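Local atomic coordinates of binding component of ABC transporter (Wolinella succinogenes, PDB entry 3K4U), a protein that probably serves as the solute-binding component of an ABC transporter and binds lysine between its two lobes. Residues D54-G59 with E63-I68; M72-E77 with V82-P87; E151-K156 with G177-L182; E147-V152 with D158-D163. One frame throughout, in Å; residues are numbered along the deposited sequence.

Contact 1. Residues D54-G59 with E63-I68; sequences DGLIPG and EKFDII
The F65 ring and the CD1 methyl of I68 both come up against the backbone of helix 56-61, at the L56 and G59 turn, closing a beta-alpha-beta crossover in a family 3 solute-binding protein. The helix links strand 45-50 to strand 67-68 across the intervening parallel strand 6-11. It ends in a Schellman motif, in which E63 takes a positive phi of 75° and the chain reverses toward the sheet. G59 suits its place because it has no side chain: its backbone lies directly on the ring of F65, with G59 C 4.0 Å above one face and offset toward the rim. The L56 carbonyl approaches the same ring obliquely, L56 O standing 3.5 Å from F65 CE1, while the leucine branch reaches the ring's far end with CD2 4.2 Å from F65 CZ. I68 enters from the strand. Its CG1 is anti to the carbonyl carbon (chi1 -71°), which carries CD1 to the helix, where it meets L56 CB at 3.7 Å and I57 CG1 at 4.2 Å. A beta-branched residue is at home in the strand, and its longer arm spans the gap to the helix. The aliphatic chain of K64 runs beside the glycine, its CD 3.5 Å from G59 CA, before bending so that the charged end leads away. Neighbouring D66 and I67 bond through their backbones to R8 and G10 of strand 6-11. The turn is further tied by a weak hydrogen bond from F65 N to G59 O, 3.5 Å long with an N-H...O angle of 149°.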
# COMPACT_ATOMS: atom_id res chain seq x y z
N ASP E 54 3.44 -43.92 6.65
CA ASP E 54 3.66 -43.94 8.08
C ASP E 54 5.14 -44.05 8.40
O ASP E 54 5.52 -44.12 9.58
CB ASP E 54 2.87 -45.07 8.72
CG ASP E 54 3.27 -46.47 8.22
OD1 ASP E 54 3.24 -47.40 9.06
OD2 ASP E 54 3.61 -46.67 7.02
N GLY E 55 5.96 -44.08 7.34
CA GLY E 55 7.41 -44.27 7.45
C GLY E 55 8.19 -43.06 6.94
O GLY E 55 9.40 -43.01 7.03
N LEU E 56 7.51 -42.07 6.42
CA LEU E 56 8.19 -40.82 6.02
C LEU E 56 8.86 -40.08 7.17
O LEU E 56 10.05 -39.81 7.11
CB LEU E 56 7.23 -39.88 5.31
CG LEU E 56 6.85 -40.28 3.90
CD1 LEU E 56 5.78 -39.31 3.42
CD2 LEU E 56 8.01 -40.23 2.93
N ILE E 57 8.09 -39.74 8.21
CA ILE E 57 8.68 -38.99 9.30
C ILE E 57 9.82 -39.78 9.95
O ILE E 57 10.92 -39.24 10.10
CB ILE E 57 7.65 -38.46 10.29
CG1 ILE E 57 7.10 -37.13 9.80
CG2 ILE E 57 8.28 -38.26 11.68
CD1 ILE E 57 5.83 -36.68 10.51
N PRO E 58 9.58 -41.05 10.31
CA PRO E 58 10.62 -41.78 11.00
C PRO E 58 11.84 -42.03 10.12
O PRO E 58 12.95 -42.08 10.62
CB PRO E 58 9.93 -43.10 11.36
CG PRO E 58 8.51 -42.85 11.25
CD PRO E 58 8.38 -41.88 10.14
N GLY E 59 11.63 -42.19 8.82
CA GLY E 59 12.71 -42.26 7.88
C GLY E 59 13.54 -41.00 7.87
O GLY E 59 14.76 -41.04 7.72
N GLU E 63 17.37 -40.74 9.39
CA GLU E 63 18.39 -40.35 8.42
C GLU E 63 18.44 -41.23 7.16
O GLU E 63 19.38 -41.12 6.36
CB GLU E 63 19.77 -40.13 9.07
CG GLU E 63 19.94 -38.75 9.73
CD GLU E 63 21.21 -38.62 10.61
OE1 GLU E 63 21.92 -37.60 10.48
OE2 GLU E 63 21.48 -39.53 11.44
N LYS E 64 17.41 -42.05 6.97
CA LYS E 64 17.14 -42.66 5.66
C LYS E 64 17.07 -41.61 4.53
O LYS E 64 17.39 -41.94 3.39
CB LYS E 64 15.84 -43.45 5.69
CG LYS E 64 15.92 -44.85 6.33
CD LYS E 64 14.61 -45.12 7.06
CE LYS E 64 14.40 -46.56 7.43
NZ LYS E 64 15.62 -47.15 8.01
N PHE E 65 16.61 -40.37 4.83
CA PHE E 65 16.68 -39.25 3.85
C PHE E 65 16.88 -37.85 4.42
O PHE E 65 16.98 -37.68 5.62
CB PHE E 65 15.56 -39.30 2.84
CG PHE E 65 14.31 -39.93 3.33
CD1 PHE E 65 13.28 -39.16 3.84
CD2 PHE E 65 14.12 -41.29 3.24
CE1 PHE E 65 12.09 -39.74 4.29
CE2 PHE E 65 12.96 -41.88 3.68
CZ PHE E 65 11.93 -41.10 4.21
N ASP E 66 16.95 -36.84 3.56
CA ASP E 66 17.31 -35.49 3.98
C ASP E 66 16.11 -34.56 4.18
O ASP E 66 16.13 -33.67 5.05
CB ASP E 66 18.34 -34.93 3.03
CG ASP E 66 19.58 -35.82 2.93
OD1 ASP E 66 20.00 -36.33 4.00
OD2 ASP E 66 20.13 -36.03 1.82
N ILE E 67 15.06 -34.80 3.40
CA ILE E 67 13.90 -33.91 3.30
C ILE E 67 12.70 -34.74 2.81
O ILE E 67 12.90 -35.77 2.16
CB ILE E 67 14.23 -32.76 2.31
CG1 ILE E 67 13.12 -31.68 2.25
CG2 ILE E 67 14.55 -33.33 0.96
CD1 ILE E 67 13.54 -30.37 1.64
N ILE E 68 11.48 -34.33 3.15
CA ILE E 68 10.24 -34.99 2.70
C ILE E 68 9.51 -34.04 1.77
O ILE E 68 9.06 -32.98 2.19
CB ILE E 68 9.29 -35.22 3.89
CG1 ILE E 68 9.80 -36.31 4.83
CG2 ILE E 68 7.87 -35.57 3.42
CD1 ILE E 68 8.80 -36.57 5.97

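Contact 2. Residues M72-E77 with V82-P87; sequences MTISQE and VNFVEP. With LYS (lysine), chain K.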
# COMPACT_ATOMS: atom_id res chain seq x y z
N MSE E 72 2.97 -32.76 2.14
CA MSE E 72 2.62 -33.05 3.49
C MSE E 72 2.14 -31.80 4.20
O MSE E 72 2.73 -30.72 4.05
CB MSE E 72 3.82 -33.65 4.21
CG MSE E 72 3.66 -33.71 5.70
SE MSE E 72 5.11 -34.69 6.52
CE MSE E 72 6.50 -33.46 5.90
N THR E 73 1.07 -31.97 4.97
CA THR E 73 0.40 -30.89 5.68
C THR E 73 1.29 -30.48 6.84
O THR E 73 1.89 -31.33 7.49
CB THR E 73 -0.96 -31.40 6.20
OG1 THR E 73 -1.86 -31.54 5.09
CG2 THR E 73 -1.60 -30.46 7.26
N ILE E 74 1.44 -29.18 7.05
CA ILE E 74 2.12 -28.72 8.26
C ILE E 74 1.09 -28.76 9.37
O ILE E 74 0.06 -28.09 9.29
CB ILE E 74 2.66 -27.31 8.07
CG1 ILE E 74 3.44 -27.27 6.77
CG2 ILE E 74 3.54 -26.92 9.24
CD1 ILE E 74 4.25 -26.06 6.57
N SER E 75 1.33 -29.60 10.36
CA SER E 75 0.39 -29.78 11.45
C SER E 75 1.16 -29.60 12.77
O SER E 75 2.33 -29.85 12.82
CB SER E 75 -0.31 -31.15 11.34
OG SER E 75 0.45 -32.22 11.87
N GLN E 76 0.52 -29.16 13.85
CA GLN E 76 1.24 -28.99 15.09
C GLN E 76 1.76 -30.30 15.66
O GLN E 76 2.82 -30.34 16.24
CB GLN E 76 0.40 -28.22 16.14
CG GLN E 76 0.45 -26.70 15.93
CD GLN E 76 -0.16 -26.35 14.62
OE1 GLN E 76 -1.36 -26.40 14.48
NE2 GLN E 76 0.66 -26.09 13.63
N GLU E 77 1.01 -31.37 15.47
CA GLU E 77 1.39 -32.66 15.96
C GLU E 77 2.65 -33.18 15.25
O GLU E 77 3.58 -33.67 15.90
CB GLU E 77 0.24 -33.62 15.77
CG GLU E 77 0.21 -34.82 16.65
CD GLU E 77 -0.97 -35.71 16.30
OE1 GLU E 77 -0.85 -36.95 16.50
OE2 GLU E 77 -1.99 -35.19 15.80
N VAL E 82 9.32 -33.23 13.33
CA VAL E 82 10.20 -32.64 12.33
C VAL E 82 9.98 -31.12 12.25
O VAL E 82 8.99 -30.64 12.82
CB VAL E 82 9.99 -33.29 10.93
CG1 VAL E 82 10.55 -34.71 10.93
CG2 VAL E 82 8.53 -33.29 10.49
N ASN E 83 10.85 -30.39 11.52
CA ASN E 83 10.66 -28.96 11.25
C ASN E 83 10.15 -28.81 9.84
O ASN E 83 10.50 -29.62 8.95
CB ASN E 83 11.96 -28.16 11.28
CG ASN E 83 12.51 -27.92 12.66
OD1 ASN E 83 11.78 -27.84 13.65
ND2 ASN E 83 13.80 -27.76 12.73
N PHE E 84 9.36 -27.76 9.61
CA PHE E 84 8.82 -27.49 8.31
C PHE E 84 9.34 -26.21 7.71
O PHE E 84 9.72 -25.30 8.42
CB PHE E 84 7.35 -27.37 8.40
CG PHE E 84 6.64 -28.67 8.41
CD1 PHE E 84 6.43 -29.34 7.22
CD2 PHE E 84 6.17 -29.21 9.58
CE1 PHE E 84 5.77 -30.52 7.20
CE2 PHE E 84 5.49 -30.40 9.56
CZ PHE E 84 5.31 -31.06 8.37
N VAL E 85 9.38 -26.18 6.39
CA VAL E 85 9.80 -25.04 5.62
C VAL E 85 8.55 -24.20 5.30
O VAL E 85 7.47 -24.76 5.20
CB VAL E 85 10.47 -25.54 4.33
CG1 VAL E 85 10.47 -24.49 3.24
CG2 VAL E 85 11.88 -25.95 4.64
N GLU E 86 8.67 -22.89 5.16
CA GLU E 86 7.49 -22.06 4.80
C GLU E 86 6.63 -22.81 3.79
O GLU E 86 7.14 -23.42 2.90
CB GLU E 86 7.93 -20.68 4.26
CG GLU E 86 8.37 -19.74 5.36
CD GLU E 86 7.29 -19.60 6.45
OE1 GLU E 86 6.22 -19.00 6.15
OE2 GLU E 86 7.50 -20.07 7.59
N PRO E 87 5.30 -22.80 3.93
CA PRO E 87 4.58 -23.77 3.11
C PRO E 87 4.73 -23.47 1.64
O PRO E 87 5.04 -22.34 1.31
CB PRO E 87 3.14 -23.60 3.58
CG PRO E 87 3.08 -22.25 4.00
CD PRO E 87 4.39 -21.88 4.61
N LYS K . -1.84 -33.61 2.80
CA LYS K . -1.98 -35.03 3.03
C LYS K . -1.39 -35.33 4.39
O LYS K . -0.46 -34.66 4.81
CB LYS K . -1.21 -35.82 1.96
CG LYS K . -1.67 -37.25 1.77
CD LYS K . -0.51 -38.12 1.42
CE LYS K . -0.95 -39.48 0.86
NZ LYS K . 0.17 -40.22 0.22
OXT LYS K . -1.83 -36.25 5.09
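One face of the F84 ring carries I74, while M72 brings its selenium to the edge and its CE methyl comes up obliquely near F84 CE1. The CG2 methyl of I74 makes a CH-pi contact, 3.9 Å from the F84 ring centroid, and I74 CG1 lies over the same face toward the rim, so both branches of the isoleucine share it. I74 runs along the phenylalanine and puts CD1 4.0 Å from P87 CB. M72, modelled as selenomethionine, makes a Met-aromatic contact: its SE is 5.2 Å from the F84 centroid and 75° off the normal. Its unbranched chain is extended until it bends at chi3 (61°), which brings CE to the ring. H208 of a second subunit also packs on I74 and F84. Between these two apolar residues, T73 turns its CB away from F84 and serves the bound lysine. T73 N donates to the ligand carboxylate O at 3.1 Å, nearly straight at 164°, and the ligand amino N donates to T73 OG1 at 3.1 Å, a hydroxyl also bonded to S125. One threonine thus offers an N-H to the carboxylate and a hydroxyl to the amino group of an amino-acid headgroup, while its neighbours M72 and I74 pack on F84.

Contact 3. Residues E151-K156 with G177-L182; sequences EVLNGK and GYLVHL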
# COMPACT_ATOMS: atom_id res chain seq x y z
N GLU E 151 -13.95 -47.74 -4.24
CA GLU E 151 -15.18 -48.03 -3.49
C GLU E 151 -16.39 -47.15 -3.88
O GLU E 151 -17.53 -47.63 -3.93
CB GLU E 151 -14.95 -47.94 -1.97
CG GLU E 151 -13.78 -48.72 -1.41
CD GLU E 151 -13.90 -50.20 -1.64
OE1 GLU E 151 -14.91 -50.80 -1.20
OE2 GLU E 151 -12.98 -50.78 -2.29
N VAL E 152 -16.17 -45.88 -4.16
CA VAL E 152 -17.31 -45.10 -4.63
C VAL E 152 -17.57 -45.42 -6.13
O VAL E 152 -18.75 -45.62 -6.53
CB VAL E 152 -17.29 -43.59 -4.13
CG1 VAL E 152 -15.87 -43.11 -3.73
CG2 VAL E 152 -18.01 -42.64 -5.07
N LEU E 153 -16.51 -45.53 -6.93
CA LEU E 153 -16.63 -46.06 -8.32
C LEU E 153 -17.30 -47.43 -8.41
O LEU E 153 -18.01 -47.72 -9.38
CB LEU E 153 -15.28 -46.12 -9.04
CG LEU E 153 -14.80 -44.78 -9.60
CD1 LEU E 153 -13.33 -44.85 -9.97
CD2 LEU E 153 -15.64 -44.36 -10.78
N ASN E 154 -17.08 -48.26 -7.39
CA ASN E 154 -17.68 -49.58 -7.35
C ASN E 154 -19.11 -49.55 -6.84
O ASN E 154 -19.83 -50.53 -7.00
CB ASN E 154 -16.82 -50.55 -6.52
CG ASN E 154 -15.58 -51.01 -7.27
OD1 ASN E 154 -15.47 -50.80 -8.48
ND2 ASN E 154 -14.65 -51.64 -6.56
N GLY E 155 -19.51 -48.43 -6.23
CA GLY E 155 -20.83 -48.34 -5.60
C GLY E 155 -20.91 -49.16 -4.31
O GLY E 155 -21.94 -49.74 -4.01
N LYS E 156 -19.81 -49.21 -3.57
CA LYS E 156 -19.77 -49.85 -2.26
C LYS E 156 -19.61 -48.77 -1.17
O LYS E 156 -19.59 -49.06 0.04
CB LYS E 156 -18.61 -50.86 -2.19
CG LYS E 156 -18.57 -51.91 -3.31
CD LYS E 156 -18.32 -53.31 -2.74
CE LYS E 156 -17.23 -54.08 -3.50
NZ LYS E 156 -16.54 -55.07 -2.60
N GLY E 177 -16.92 -38.77 -16.08
CA GLY E 177 -18.22 -39.32 -16.43
C GLY E 177 -19.02 -39.91 -15.27
O GLY E 177 -20.24 -39.99 -15.34
N TYR E 178 -18.35 -40.34 -14.19
CA TYR E 178 -19.00 -41.19 -13.20
C TYR E 178 -19.21 -40.55 -11.83
O TYR E 178 -20.19 -40.85 -11.15
CB TYR E 178 -18.25 -42.52 -13.04
CG TYR E 178 -17.85 -43.15 -14.36
CD1 TYR E 178 -18.57 -44.22 -14.88
CD2 TYR E 178 -16.76 -42.66 -15.09
CE1 TYR E 178 -18.20 -44.80 -16.10
CE2 TYR E 178 -16.39 -43.22 -16.30
CZ TYR E 178 -17.11 -44.30 -16.80
OH TYR E 178 -16.74 -44.87 -18.00
N LEU E 179 -18.30 -39.68 -11.42
CA LEU E 179 -18.39 -39.01 -10.13
C LEU E 179 -18.59 -37.51 -10.33
O LEU E 179 -18.55 -37.02 -11.48
CB LEU E 179 -17.13 -39.26 -9.31
CG LEU E 179 -17.00 -40.52 -8.43
CD1 LEU E 179 -17.59 -41.77 -9.06
CD2 LEU E 179 -15.54 -40.72 -8.11
N VAL E 180 -18.83 -36.80 -9.23
CA VAL E 180 -18.90 -35.33 -9.26
C VAL E 180 -18.17 -34.70 -8.08
O VAL E 180 -18.38 -35.08 -6.92
CB VAL E 180 -20.33 -34.78 -9.34
CG1 VAL E 180 -20.30 -33.25 -9.42
CG2 VAL E 180 -21.05 -35.35 -10.54
N HIS E 181 -17.31 -33.74 -8.42
CA HIS E 181 -16.43 -33.03 -7.50
C HIS E 181 -17.14 -31.89 -6.75
O HIS E 181 -17.41 -30.82 -7.31
CB HIS E 181 -15.29 -32.45 -8.35
CG HIS E 181 -14.18 -31.82 -7.56
ND1 HIS E 181 -13.95 -32.11 -6.24
CD2 HIS E 181 -13.21 -30.97 -7.95
CE1 HIS E 181 -12.88 -31.44 -5.83
NE2 HIS E 181 -12.41 -30.75 -6.85
N LEU E 182 -17.46 -32.12 -5.47
CA LEU E 182 -17.89 -31.03 -4.61
C LEU E 182 -16.65 -30.30 -4.10
O LEU E 182 -16.00 -30.73 -3.13
CB LEU E 182 -18.79 -31.53 -3.48
CG LEU E 182 -20.23 -31.69 -3.95
CD1 LEU E 182 -21.09 -32.35 -2.89
CD2 LEU E 182 -20.83 -30.33 -4.38
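Y178 leads the second segment into contact, its CB 3.9 Å from CD2 of L153 on the last turn of helix 145-154. The tyrosine CG is anti to the carbonyl carbon (chi1 -45°), and from there the ring leads away from the helix; the closest approach is at the foot of the side chain, CB, and L153 CD2 lies oblique to the ring. An aromatic with a polar end suits this exposed edge of the contact, where its hydroxyl leads away from the helix. L179, the first strand residue, carries most of the contact and is buried. It points at the helix, and its CD1 lies 3.7 Å from L153 CD2, the two leucines crossing at about a right angle. L179 CD1 and CG lie between L153 CD2 and V152 CG2, with CD1 touching both and L179 CG 4.1 Å from V152 CG2. One leucine therefore fits against two successive helix residues. Beyond it V180, H181 and L182 run on in the strand, away from this helix. The helix stops just past the contact in a Schellman motif: G155 has a positive phi of 72°, which glycine accepts readily, and K156 N bonds back to E151 O at 2.8 Å. Among its neighbours, the helix end is also touched by helix 164-175, whose F170 packs on L153, while V180 and L182 bond through their backbones to V97 and L95 of the antiparallel strand 89-98.

Contact 4. Residues E147-V152 with D158-D163; sequences EAVQEV and DMFIFD. With LYS (lysine), chain K.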
# COMPACT_ATOMS: atom_id res chain seq x y z
N GLU E 147 -7.32 -47.04 -3.91
CA GLU E 147 -8.17 -48.13 -3.43
C GLU E 147 -9.41 -47.57 -2.82
O GLU E 147 -10.44 -48.25 -2.78
CB GLU E 147 -7.49 -48.98 -2.37
CG GLU E 147 -6.51 -49.97 -2.89
CD GLU E 147 -5.77 -50.60 -1.76
OE1 GLU E 147 -6.43 -51.30 -0.95
OE2 GLU E 147 -4.54 -50.40 -1.65
N ALA E 148 -9.29 -46.33 -2.34
CA ALA E 148 -10.35 -45.68 -1.58
C ALA E 148 -11.42 -45.24 -2.53
O ALA E 148 -12.56 -45.62 -2.37
CB ALA E 148 -9.81 -44.53 -0.80
N VAL E 149 -11.04 -44.50 -3.55
CA VAL E 149 -12.04 -44.07 -4.52
C VAL E 149 -12.73 -45.20 -5.26
O VAL E 149 -13.93 -45.08 -5.56
CB VAL E 149 -11.49 -43.14 -5.58
CG1 VAL E 149 -12.21 -41.82 -5.50
CG2 VAL E 149 -9.99 -43.00 -5.46
N GLN E 150 -11.99 -46.26 -5.59
CA GLN E 150 -12.60 -47.44 -6.24
C GLN E 150 -13.90 -47.82 -5.57
O GLN E 150 -14.84 -48.16 -6.26
CB GLN E 150 -11.65 -48.63 -6.26
CG GLN E 150 -10.65 -48.62 -7.41
CD GLN E 150 -11.35 -48.60 -8.75
OE1 GLN E 150 -12.25 -49.40 -9.00
NE2 GLN E 150 -10.96 -47.66 -9.61
N GLU E 151 -13.95 -47.74 -4.24
CA GLU E 151 -15.18 -48.03 -3.49
C GLU E 151 -16.39 -47.15 -3.88
O GLU E 151 -17.53 -47.63 -3.93
CB GLU E 151 -14.95 -47.94 -1.97
CG GLU E 151 -13.78 -48.72 -1.41
CD GLU E 151 -13.90 -50.20 -1.64
OE1 GLU E 151 -14.91 -50.80 -1.20
OE2 GLU E 151 -12.98 -50.78 -2.29
N VAL E 152 -16.17 -45.88 -4.16
CA VAL E 152 -17.31 -45.10 -4.63
C VAL E 152 -17.57 -45.42 -6.13
O VAL E 152 -18.75 -45.62 -6.53
CB VAL E 152 -17.29 -43.59 -4.13
CG1 VAL E 152 -15.87 -43.11 -3.73
CG2 VAL E 152 -18.01 -42.64 -5.07
N ASP E 158 -20.25 -44.01 -1.08
CA ASP E 158 -20.97 -42.93 -1.76
C ASP E 158 -20.09 -41.74 -2.14
O ASP E 158 -20.43 -41.00 -3.06
CB ASP E 158 -22.13 -42.44 -0.92
CG ASP E 158 -22.82 -43.56 -0.19
OD1 ASP E 158 -23.53 -44.35 -0.86
OD2 ASP E 158 -22.64 -43.64 1.05
N MSE E 159 -18.97 -41.58 -1.44
CA MSE E 159 -18.16 -40.38 -1.55
C MSE E 159 -16.77 -40.51 -0.94
O MSE E 159 -16.59 -41.19 0.09
CB MSE E 159 -18.86 -39.22 -0.86
CG MSE E 159 -19.39 -39.58 0.50
SE MSE E 159 -20.22 -38.04 1.32
CE MSE E 159 -20.60 -38.81 3.11
N PHE E 160 -15.83 -39.83 -1.59
CA PHE E 160 -14.40 -39.82 -1.27
C PHE E 160 -13.97 -38.44 -0.74
O PHE E 160 -14.44 -37.41 -1.23
CB PHE E 160 -13.63 -40.19 -2.54
CG PHE E 160 -12.13 -40.29 -2.35
CD1 PHE E 160 -11.57 -41.35 -1.65
CD2 PHE E 160 -11.29 -39.34 -2.91
CE1 PHE E 160 -10.20 -41.43 -1.47
CE2 PHE E 160 -9.93 -39.43 -2.72
CZ PHE E 160 -9.39 -40.48 -2.01
N ILE E 161 -13.12 -38.41 0.28
CA ILE E 161 -12.62 -37.15 0.86
C ILE E 161 -11.11 -37.13 0.83
O ILE E 161 -10.47 -38.10 1.19
CB ILE E 161 -13.04 -36.93 2.32
CG1 ILE E 161 -12.55 -35.54 2.81
CG2 ILE E 161 -12.49 -38.05 3.22
CD1 ILE E 161 -13.06 -35.12 4.24
N PHE E 162 -10.54 -36.01 0.41
CA PHE E 162 -9.10 -35.92 0.26
C PHE E 162 -8.73 -34.51 -0.19
O PHE E 162 -9.60 -33.75 -0.59
CB PHE E 162 -8.62 -36.94 -0.78
CG PHE E 162 -7.21 -37.38 -0.57
CD1 PHE E 162 -6.92 -38.45 0.27
CD2 PHE E 162 -6.17 -36.74 -1.22
CE1 PHE E 162 -5.60 -38.83 0.49
CE2 PHE E 162 -4.86 -37.12 -1.01
CZ PHE E 162 -4.57 -38.17 -0.16
N ASP E 163 -7.44 -34.20 -0.11
CA ASP E 163 -6.88 -33.00 -0.66
C ASP E 163 -7.45 -32.71 -2.04
O ASP E 163 -7.51 -33.59 -2.91
CB ASP E 163 -5.35 -33.08 -0.72
CG ASP E 163 -4.70 -33.25 0.67
OD1 ASP E 163 -3.52 -32.82 0.86
OD2 ASP E 163 -5.35 -33.82 1.55
N LYS K . -1.84 -33.61 2.80
CA LYS K . -1.98 -35.03 3.03
C LYS K . -1.39 -35.33 4.39
O LYS K . -0.46 -34.66 4.81
CB LYS K . -1.21 -35.82 1.96
CG LYS K . -1.67 -37.25 1.77
CD LYS K . -0.51 -38.12 1.42
CE LYS K . -0.95 -39.48 0.86
NZ LYS K . 0.17 -40.22 0.22
OXT LYS K . -1.83 -36.25 5.09
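A148, V149 and V152 of helix 145-154 rest on F160 of strand 159-163, the strand whose far end delivers F162 and D163 to the lysine pocket. Helix and strand run nearly antiparallel, at 153°, with axes 7.4 Å apart, as in the helix-to-strand half of a beta-alpha-beta crossover. F160 CG is anti to the backbone N (chi1 -177°), and the ring lies flat under V149. The V149 CG1 methyl makes a CH-pi contact, 3.9 Å from the F160 centroid and 28° off the normal. A148 CB sits at the ring's edge, near its plane. V152 closes the near end of the strand: its CG1 meets F160 CB at 3.9 Å, and its CG2 comes 3.5 Å from D158 O. Three strand residues beyond F160, D163 OD1 accepts a hydrogen bond of 2.7 Å from the amino N of the ligand, and its negative charge probably favours the ammonium form there. F162 supports the aliphatic part of the ligand, with its CZ 3.6 Å from the ligand CG and the ligand CE in its ring plane at the edge. In the sheet, strand 159-163 lies between the parallel strand 117-121 and the antiparallel strand 89-98, while helix 164-175, which D163 precedes as N-cap residue, adds F170 against V149.

In the fold
Contacts 1 and 4 are buried helix-on-strand packings within crossovers, on sheets at different ends of the molecule, their centres 27 Å apart. Contact 3 shares V152 and helix 145-154 with contact 4, but lies farther out, only partly buried, trading the aromatic face of its neighbour for leucine and valine tips. Contact 2 differs: a largely irregular segment packed on a short strand and the turn after it, chiefly round one ring. It touches contact 1 through I57 and V82, yet faces contact 4 across the bound lysine, about 5 Å away at the nearest atoms. Polar ligand chemistry is confined to contacts 2 and 4; contacts 1 and 3 are mainly apolar, each beside a Schellman turn.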